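Local atomic coordinates of aspartate aminotransferase, cytoplasmic (Schizosaccharomyces pombe 972h-, PDB entry 6JPK), a protein that catalyses the pyridoxal 5'-phosphate-dependent transfer of an amino group between L-aspartate and 2-oxoglutarate, giving oxaloacetate and L-glutamate, and works as a homodimer. Residues A[138-141]-A[142-146]; A[117-121]-A[122-126]; A[175-178]-A[179-183]. The protein carries 1 engineered substitution. All coordinates share one frame; numbering follows the deposited sequence.

Contact 1 of 3, residues A[138-141]-A[142-146]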
loop_
_atom_site.group_PDB
_atom_site.type_symbol
_atom_site.label_atom_id
_atom_site.label_comp_id
_atom_site.label_asym_id
_atom_site.label_seq_id
_atom_site.Cartn_x
_atom_site.Cartn_y
_atom_site.Cartn_z
ATOM N N TRP A 138 2.995 -13.527 15.164
ATOM C CA TRP A 138 2.490 -12.194 14.872
ATOM C C TRP A 138 0.978 -12.255 14.634
ATOM O O TRP A 138 0.532 -12.979 13.729
ATOM C CB TRP A 138 3.212 -11.645 13.645
ATOM C CG TRP A 138 2.870 -10.247 13.301
ATOM C CD1 TRP A 138 2.655 -9.212 14.167
ATOM C CD2 TRP A 138 2.696 -9.715 11.985
ATOM N NE1 TRP A 138 2.359 -8.065 13.466
ATOM C CE2 TRP A 138 2.379 -8.349 12.124
ATOM C CE3 TRP A 138 2.783 -10.263 10.699
ATOM C CZ2 TRP A 138 2.147 -7.520 11.023
ATOM C CZ3 TRP A 138 2.554 -9.438 9.607
ATOM C CH2 TRP A 138 2.239 -8.084 9.779
ATOM N N PRO A 139 0.164 -11.547 15.431
ATOM C CA PRO A 139 -1.298 -11.772 15.387
ATOM C C PRO A 139 -1.943 -11.468 14.041
ATOM O O PRO A 139 -2.998 -12.039 13.730
ATOM C CB PRO A 139 -1.835 -10.836 16.483
ATOM C CG PRO A 139 -0.644 -10.594 17.396
ATOM C CD PRO A 139 0.549 -10.577 16.472
ATOM N N VAL A 140 -1.339 -10.606 13.222
ATOM C CA VAL A 140 -1.887 -10.351 11.897
ATOM C C VAL A 140 -1.800 -11.582 10.997
ATOM O O VAL A 140 -2.552 -11.681 10.025
ATOM C CB VAL A 140 -1.181 -9.126 11.280
ATOM C CG1 VAL A 140 -1.608 -8.907 9.850
ATOM C CG2 VAL A 140 -1.512 -7.884 12.108
ATOM N N HIS A 141 -0.913 -12.537 11.288
ATOM C CA HIS A 141 -0.878 -13.745 10.463
ATOM C C HIS A 141 -2.231 -14.444 10.462
ATOM O O HIS A 141 -2.668 -14.957 9.427
ATOM C CB HIS A 141 0.212 -14.705 10.942
ATOM C CG HIS A 141 1.582 -14.364 10.440
ATOM N ND1 HIS A 141 2.722 -14.990 10.903
ATOM C CD2 HIS A 141 1.995 -13.466 9.515
ATOM C CE1 HIS A 141 3.778 -14.483 10.291
ATOM N NE2 HIS A 141 3.363 -13.559 9.443
ATOM N N ARG A 142 -2.920 -14.458 11.603
ATOM C CA ARG A 142 -4.210 -15.137 11.652
ATOM C C ARG A 142 -5.293 -14.325 10.953
ATOM O O ARG A 142 -5.985 -14.840 10.074
ATOM C CB ARG A 142 -4.626 -15.426 13.096
ATOM C CG ARG A 142 -6.079 -15.897 13.179
ATOM C CD ARG A 142 -6.521 -16.245 14.607
ATOM N NE ARG A 142 -5.817 -17.423 15.116
ATOM C CZ ARG A 142 -6.211 -18.683 14.945
ATOM N NH1 ARG A 142 -7.322 -18.978 14.262
ATOM N NH2 ARG A 142 -5.486 -19.661 15.469
ATOM N N THR A 143 -5.458 -13.051 11.334
ATOM C CA THR A 143 -6.575 -12.270 10.806
ATOM C C THR A 143 -6.417 -11.994 9.318
ATOM O O THR A 143 -7.410 -11.972 8.591
ATOM C CB THR A 143 -6.732 -10.947 11.578
ATOM O OG1 THR A 143 -5.500 -10.218 11.561
ATOM C CG2 THR A 143 -7.116 -11.216 13.020
ATOM N N LEU A 144 -5.190 -11.803 8.837
ATOM C CA LEU A 144 -5.019 -11.543 7.410
ATOM C C LEU A 144 -5.528 -12.714 6.576
ATOM O O LEU A 144 -6.221 -12.515 5.565
ATOM C CB LEU A 144 -3.546 -11.241 7.111
ATOM C CG LEU A 144 -3.149 -10.941 5.663
ATOM C CD1 LEU A 144 -2.030 -9.890 5.612
ATOM C CD2 LEU A 144 -2.725 -12.215 4.925
ATOM N N TRP A 145 -5.217 -13.949 7.002
ATOM C CA TRP A 145 -5.630 -15.126 6.246
ATOM C C TRP A 145 -7.113 -15.401 6.420
ATOM O O TRP A 145 -7.798 -15.737 5.447
ATOM C CB TRP A 145 -4.803 -16.348 6.666
ATOM C CG TRP A 145 -3.436 -16.362 6.043
ATOM C CD1 TRP A 145 -2.329 -15.695 6.474
ATOM C CD2 TRP A 145 -3.037 -17.083 4.871
ATOM N NE1 TRP A 145 -1.262 -15.951 5.641
ATOM C CE2 TRP A 145 -1.674 -16.795 4.645
ATOM C CE3 TRP A 145 -3.704 -17.935 3.985
ATOM C CZ2 TRP A 145 -0.965 -17.332 3.581
ATOM C CZ3 TRP A 145 -2.994 -18.473 2.922
ATOM C CH2 TRP A 145 -1.637 -18.171 2.733
ATOM N N GLU A 146 -7.625 -15.278 7.651
ATOM C CA GLU A 146 -9.058 -15.465 7.888
ATOM C C GLU A 146 -9.894 -14.452 7.106
ATOM O O GLU A 146 -10.957 -14.801 6.571
ATOM C CB GLU A 146 -9.377 -15.367 9.387
ATOM C CG GLU A 146 -8.957 -16.592 10.221
ATOM C CD GLU A 146 -9.167 -16.415 11.735
ATOM O OE1 GLU A 146 -9.418 -15.272 12.187
ATOM O OE2 GLU A 146 -9.077 -17.433 12.476
#
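Trp145 meets His141 one helical turn back through a carbonyl oxygen, and its side chain can be followed outward from there. CB sits 3.8 Å from His141 O and CG 3.7 Å from it; CD1 comes nearest, 3.1 Å from His141 O, which lies at the indole edge near the ring plane. With CG set beside the backbone N (chi1 -79°), the five-membered ring lies against this oxygen, while the indole packs between helix 107-127 and the sheet, and its far corner CH2 reaches Ile119 and Ile182.

On another side of the turn, Leu144 N gives a hydrogen bond of 2.9 Å to Val140 O, and Leu144 CB rests 4.1 Å from Val140 CG1, the two side chains crossing obliquely. Val140 CB in turn lies over one face of the Trp138 indole, toward its rim, and His141 NE2 lies at that ring's edge, in its plane; the same nitrogen is hydrogen-bonded to Asp219 OD2. Arg142 N reaches Pro139 O at 3.2 Å from well above the carbonyl plane, a bent hydrogen bond of the first turn. Further along, Arg142 NH1 makes a salt bridge of 2.9 Å with Glu146 OE2. Thr143 OG1 is hydrogen-bonded to Asn290 OD1 of the second subunit.

This is the opening turn of helix 140-147 in a beta-alpha-beta crossover from strand 131-135 to strand 152-159, and it starts beside Trp138, a residue that probably binds L-aspartate, as in related aminotransferases.

Contact 2 of 3, residues A[117-121]-A[122-126]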
loop_
_atom_site.group_PDB
_atom_site.type_symbol
_atom_site.label_atom_id
_atom_site.label_comp_id
_atom_site.label_asym_id
_atom_site.label_seq_id
_atom_site.Cartn_x
_atom_site.Cartn_y
_atom_site.Cartn_z
ATOM N N SER A 117 -3.737 -13.809 -0.821
ATOM C CA SER A 117 -4.770 -13.630 -1.843
ATOM C C SER A 117 -4.559 -14.594 -3.000
ATOM O O SER A 117 -5.490 -15.290 -3.422
ATOM C CB SER A 117 -4.782 -12.195 -2.370
ATOM O OG SER A 117 -4.996 -11.265 -1.332
ATOM N N PHE A 118 -3.333 -14.656 -3.520
ATOM C CA PHE A 118 -3.057 -15.584 -4.608
ATOM C C PHE A 118 -3.331 -17.029 -4.186
ATOM O O PHE A 118 -3.999 -17.786 -4.903
ATOM C CB PHE A 118 -1.609 -15.449 -5.091
ATOM C CG PHE A 118 -1.264 -16.464 -6.134
ATOM C CD1 PHE A 118 -1.619 -16.257 -7.451
ATOM C CD2 PHE A 118 -0.665 -17.663 -5.784
ATOM C CE1 PHE A 118 -1.345 -17.211 -8.419
ATOM C CE2 PHE A 118 -0.395 -18.611 -6.731
ATOM C CZ PHE A 118 -0.741 -18.386 -8.065
ATOM N N ILE A 119 -2.807 -17.435 -3.029
ATOM C CA ILE A 119 -2.939 -18.830 -2.609
ATOM C C ILE A 119 -4.403 -19.186 -2.350
ATOM O O ILE A 119 -4.845 -20.299 -2.660
ATOM C CB ILE A 119 -2.044 -19.102 -1.385
ATOM C CG1 ILE A 119 -0.565 -19.081 -1.814
ATOM C CG2 ILE A 119 -2.379 -20.453 -0.748
ATOM C CD1 ILE A 119 0.429 -18.916 -0.654
ATOM N N GLU A 120 -5.180 -18.253 -1.791
ATOM C CA GLU A 120 -6.600 -18.521 -1.567
ATOM C C GLU A 120 -7.325 -18.785 -2.885
ATOM O O GLU A 120 -8.048 -19.778 -3.019
ATOM C CB GLU A 120 -7.249 -17.359 -0.808
ATOM C CG GLU A 120 -8.692 -17.635 -0.367
ATOM C CD GLU A 120 -9.716 -17.452 -1.481
ATOM O OE1 GLU A 120 -10.712 -18.203 -1.492
ATOM O OE2 GLU A 120 -9.531 -16.576 -2.352
ATOM N N THR A 121 -7.131 -17.913 -3.877
ATOM C CA THR A 121 -7.848 -18.048 -5.145
ATOM C C THR A 121 -7.394 -19.276 -5.931
ATOM O O THR A 121 -8.226 -20.020 -6.463
ATOM C CB THR A 121 -7.657 -16.778 -5.988
ATOM O OG1 THR A 121 -8.263 -15.675 -5.319
ATOM C CG2 THR A 121 -8.273 -16.928 -7.384
ATOM N N PHE A 122 -6.088 -19.514 -6.022
ATOM C CA PHE A 122 -5.566 -20.504 -6.958
ATOM C C PHE A 122 -5.154 -21.813 -6.303
ATOM O O PHE A 122 -4.743 -22.739 -7.008
ATOM C CB PHE A 122 -4.393 -19.898 -7.741
ATOM C CG PHE A 122 -4.821 -18.800 -8.683
ATOM C CD1 PHE A 122 -5.377 -19.114 -9.920
ATOM C CD2 PHE A 122 -4.723 -17.468 -8.313
ATOM C CE1 PHE A 122 -5.798 -18.110 -10.792
ATOM C CE2 PHE A 122 -5.145 -16.456 -9.183
ATOM C CZ PHE A 122 -5.682 -16.787 -10.424
ATOM N N TYR A 123 -5.279 -21.928 -4.981
ATOM C CA TYR A 123 -4.958 -23.181 -4.313
ATOM C C TYR A 123 -6.077 -23.620 -3.369
ATOM O O TYR A 123 -6.607 -24.731 -3.512
ATOM C CB TYR A 123 -3.639 -23.052 -3.546
ATOM C CG TYR A 123 -3.157 -24.348 -2.934
ATOM C CD1 TYR A 123 -2.672 -25.382 -3.739
ATOM C CD2 TYR A 123 -3.169 -24.539 -1.552
ATOM C CE1 TYR A 123 -2.219 -26.557 -3.192
ATOM C CE2 TYR A 123 -2.708 -25.709 -0.996
ATOM C CZ TYR A 123 -2.242 -26.718 -1.815
ATOM O OH TYR A 123 -1.791 -27.900 -1.276
ATOM N N VAL A 124 -6.445 -22.753 -2.417
ATOM C CA VAL A 124 -7.419 -23.132 -1.392
ATOM C C VAL A 124 -8.773 -23.450 -2.017
ATOM O O VAL A 124 -9.420 -24.439 -1.651
ATOM C CB VAL A 124 -7.538 -22.029 -0.320
ATOM C CG1 VAL A 124 -8.705 -22.342 0.644
ATOM C CG2 VAL A 124 -6.221 -21.881 0.453
ATOM N N LYS A 125 -9.216 -22.625 -2.976
ATOM C CA LYS A 125 -10.514 -22.803 -3.635
ATOM C C LYS A 125 -10.810 -24.250 -4.018
ATOM O O LYS A 125 -11.917 -24.749 -3.799
ATOM C CB LYS A 125 -10.569 -21.927 -4.885
ATOM C CG LYS A 125 -11.764 -21.012 -4.986
ATOM C CD LYS A 125 -11.654 -19.842 -4.033
ATOM C CE LYS A 125 -12.426 -18.633 -4.552
ATOM N NZ LYS A 125 -12.635 -17.615 -3.483
ATOM N N HIS A 126 -9.837 -24.947 -4.609
ATOM C CA HIS A 126 -10.111 -26.295 -5.076
ATOM C C HIS A 126 -9.530 -27.389 -4.181
ATOM O O HIS A 126 -9.949 -28.545 -4.305
ATOM C CB HIS A 126 -9.613 -26.474 -6.518
ATOM C CG HIS A 126 -8.128 -26.424 -6.659
ATOM N ND1 HIS A 126 -7.348 -27.560 -6.707
ATOM C CD2 HIS A 126 -7.277 -25.376 -6.762
ATOM C CE1 HIS A 126 -6.078 -27.215 -6.834
ATOM N NE2 HIS A 126 -6.008 -25.895 -6.867
#
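The backbone runs as one helix whose two short axes differ by 33° in direction, and at Phe122 to Val124 it widens into a pi-type turn. Ile119 O shows the change of register: it accepts from Tyr123 N and from Val124 N, both at 2.9 Å, the first bond noticeably bent. Beyond it Lys125 N hydrogen-bonds to Glu120 O, again five residues back. This is a pi-bulge near the C-terminal end of helix 107-127, which packs on the central sheet of the large domain in this fold type I aminotransferase.

On one flank the planes of Phe118 and Phe122 are within 26° of parallel, but the rings are displaced so far that little of one lies over the other. Phe122 CB stands over one face of the Phe118 ring as a CH-pi contact, while Thr121 CG2 sits over one face of the Phe122 ring, toward its rim, 3.8 Å from its centroid. Val280, Gln283 and Leu284 of helix 274-289 border Phe118, as do Phe6 and Ile9 of the second subunit.

Toward the sheet, Ile119 and Tyr123 run alongside one another in the same direction, CG2 of Ile119 4.0 Å from CB of Tyr123, and Ile182 touches both. Tyr123 carries its ring clear of this turn, CG lying opposite the backbone N (chi1 -174°), and its OH is hydrogen-bonded to Gly180 O.

On a third side Glu120, bent at chi2, crosses Lys125 to form a salt bridge: Lys125 NZ lies 2.8 Å from Glu120 OE1, on the syn lone pair of that oxygen.

Contact 3 of 3, residues A[175-178]-A[179-183]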
loop_
_atom_site.group_PDB
_atom_site.type_symbol
_atom_site.label_atom_id
_atom_site.label_comp_id
_atom_site.label_asym_id
_atom_site.label_seq_id
_atom_site.Cartn_x
_atom_site.Cartn_y
_atom_site.Cartn_z
ATOM N N LYS A 175 3.127 -33.734 10.725
ATOM C CA LYS A 175 2.839 -35.072 10.223
ATOM C C LYS A 175 1.342 -35.365 10.188
ATOM O O LYS A 175 0.889 -36.105 9.310
ATOM C CB LYS A 175 3.559 -36.120 11.068
ATOM C CG LYS A 175 5.071 -36.014 11.043
ATOM C CD LYS A 175 5.663 -36.946 12.101
ATOM C CE LYS A 175 7.161 -37.114 11.921
ATOM N NZ LYS A 175 7.802 -37.697 13.130
ATOM N N SER A 176 0.557 -34.805 11.109
ATOM C CA SER A 176 -0.861 -35.150 11.174
ATOM C C SER A 176 -1.748 -34.211 10.365
ATOM O O SER A 176 -2.909 -34.540 10.123
ATOM C CB SER A 176 -1.335 -35.166 12.636
ATOM O OG SER A 176 -1.199 -33.873 13.203
ATOM N N ALA A 177 -1.244 -33.051 9.956
ATOM C CA ALA A 177 -2.047 -32.134 9.168
ATOM C C ALA A 177 -2.372 -32.765 7.817
ATOM O O ALA A 177 -1.569 -33.531 7.278
ATOM C CB ALA A 177 -1.316 -30.802 8.964
ATOM N N PRO A 178 -3.555 -32.483 7.270
ATOM C CA PRO A 178 -3.911 -33.018 5.949
ATOM C C PRO A 178 -2.844 -32.687 4.916
ATOM O O PRO A 178 -2.253 -31.604 4.933
ATOM C CB PRO A 178 -5.234 -32.313 5.631
ATOM C CG PRO A 178 -5.830 -32.008 6.999
ATOM C CD PRO A 178 -4.636 -31.672 7.860
ATOM N N GLU A 179 -2.582 -33.645 4.026
ATOM C CA GLU A 179 -1.596 -33.432 2.975
ATOM C C GLU A 179 -1.911 -32.160 2.199
ATOM O O GLU A 179 -3.073 -31.847 1.930
ATOM C CB GLU A 179 -1.561 -34.634 2.022
ATOM C CG GLU A 179 -0.925 -35.879 2.624
ATOM C CD GLU A 179 -0.551 -36.923 1.567
ATOM O OE1 GLU A 179 0.484 -37.604 1.749
ATOM O OE2 GLU A 179 -1.284 -37.054 0.558
ATOM N N GLY A 180 -0.864 -31.415 1.853
ATOM C CA GLY A 180 -1.055 -30.202 1.089
ATOM C C GLY A 180 -1.594 -29.038 1.879
ATOM O O GLY A 180 -2.112 -28.089 1.281
ATOM N N SER A 181 -1.493 -29.077 3.208
ATOM C CA SER A 181 -1.786 -27.889 3.998
ATOM C C SER A 181 -0.714 -26.824 3.758
ATOM O O SER A 181 0.381 -27.104 3.270
ATOM C CB SER A 181 -1.859 -28.226 5.490
ATOM O OG SER A 181 -2.882 -29.172 5.753
ATOM N N ILE A 182 -1.050 -25.588 4.094
ATOM C CA ILE A 182 -0.150 -24.454 3.931
ATOM C C ILE A 182 0.519 -24.188 5.267
ATOM O O ILE A 182 -0.165 -24.086 6.295
ATOM C CB ILE A 182 -0.915 -23.211 3.457
ATOM C CG1 ILE A 182 -1.723 -23.532 2.200
ATOM C CG2 ILE A 182 0.038 -22.036 3.271
ATOM C CD1 ILE A 182 -3.021 -22.745 2.117
ATOM N N PHE A 183 1.849 -24.074 5.268
ATOM C CA PHE A 183 2.592 -23.823 6.497
ATOM C C PHE A 183 3.338 -22.505 6.365
ATOM O O PHE A 183 4.126 -22.318 5.425
ATOM C CB PHE A 183 3.548 -24.972 6.835
ATOM C CG PHE A 183 2.911 -26.037 7.683
ATOM C CD1 PHE A 183 2.071 -26.985 7.112
ATOM C CD2 PHE A 183 3.120 -26.073 9.050
ATOM C CE1 PHE A 183 1.450 -27.947 7.883
ATOM C CE2 PHE A 183 2.507 -27.043 9.838
ATOM C CZ PHE A 183 1.670 -27.984 9.251
#
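Ser181 grips the carbonyl oxygen of Pro178 twice. Its hydroxyl OG donates to Pro178 O at 2.6 Å, the tight part of the contact, and its backbone N reaches the same Pro178 O at 3.2 Å, the latter bond bent to 137° at the hydrogen. Neither donor lies in the carbonyl plane. The serine oxygen is put there by its first torsion (chi1 -60°), which lays OG beside Ser181 N and lets one residue present two donors to a single acceptor. The same OG also packs against the proline ring, 3.7 Å from Pro178 CD, and lies 3.9 Å from Ala177 CB.

Between helix 167-176 and strand 182-186 the chain reverses in a type II beta turn from Pro178 to Ser181, with Gly180 taking the positive phi (76°) of the turn's third position; the hydrogen bond from Ser181 N to Pro178 O is the one that closes the turn. Ala177, the first residue to leave helical geometry, points its methyl inward to the edge of the Phe183 ring, near the ring plane, at 4.1 Å from both CE1 and CZ. Tyr132 of strand 131-135 stacks on Phe183, and His214 also meets that ring.

The outer side is quite different. Pro178 and Glu179 are exposed, and the extended Glu179 side chain touches Arg212 and Lys213; past CB, none of its atoms packs against residues 175-178.

How the contacts relate
From the N terminus the chain meets contact 2 first, near the end of helix 107-127, then contact 1 at the start of helix 140-147, then contact 3 between helix 167-176 and strand 182-186. The three follow in series, none nested in or crossing another; each is a local turn, and only contact 3 closes a tight reversal, from helix to strand. They come together on the sheet: Ile182 of contact 3 packs against Val124 of contact 2, and the indole tip of Trp145 ties contact 1 to both of the others. Contacts 1 and 2 also face the second subunit, whereas contact 3 has no touch from the second subunit.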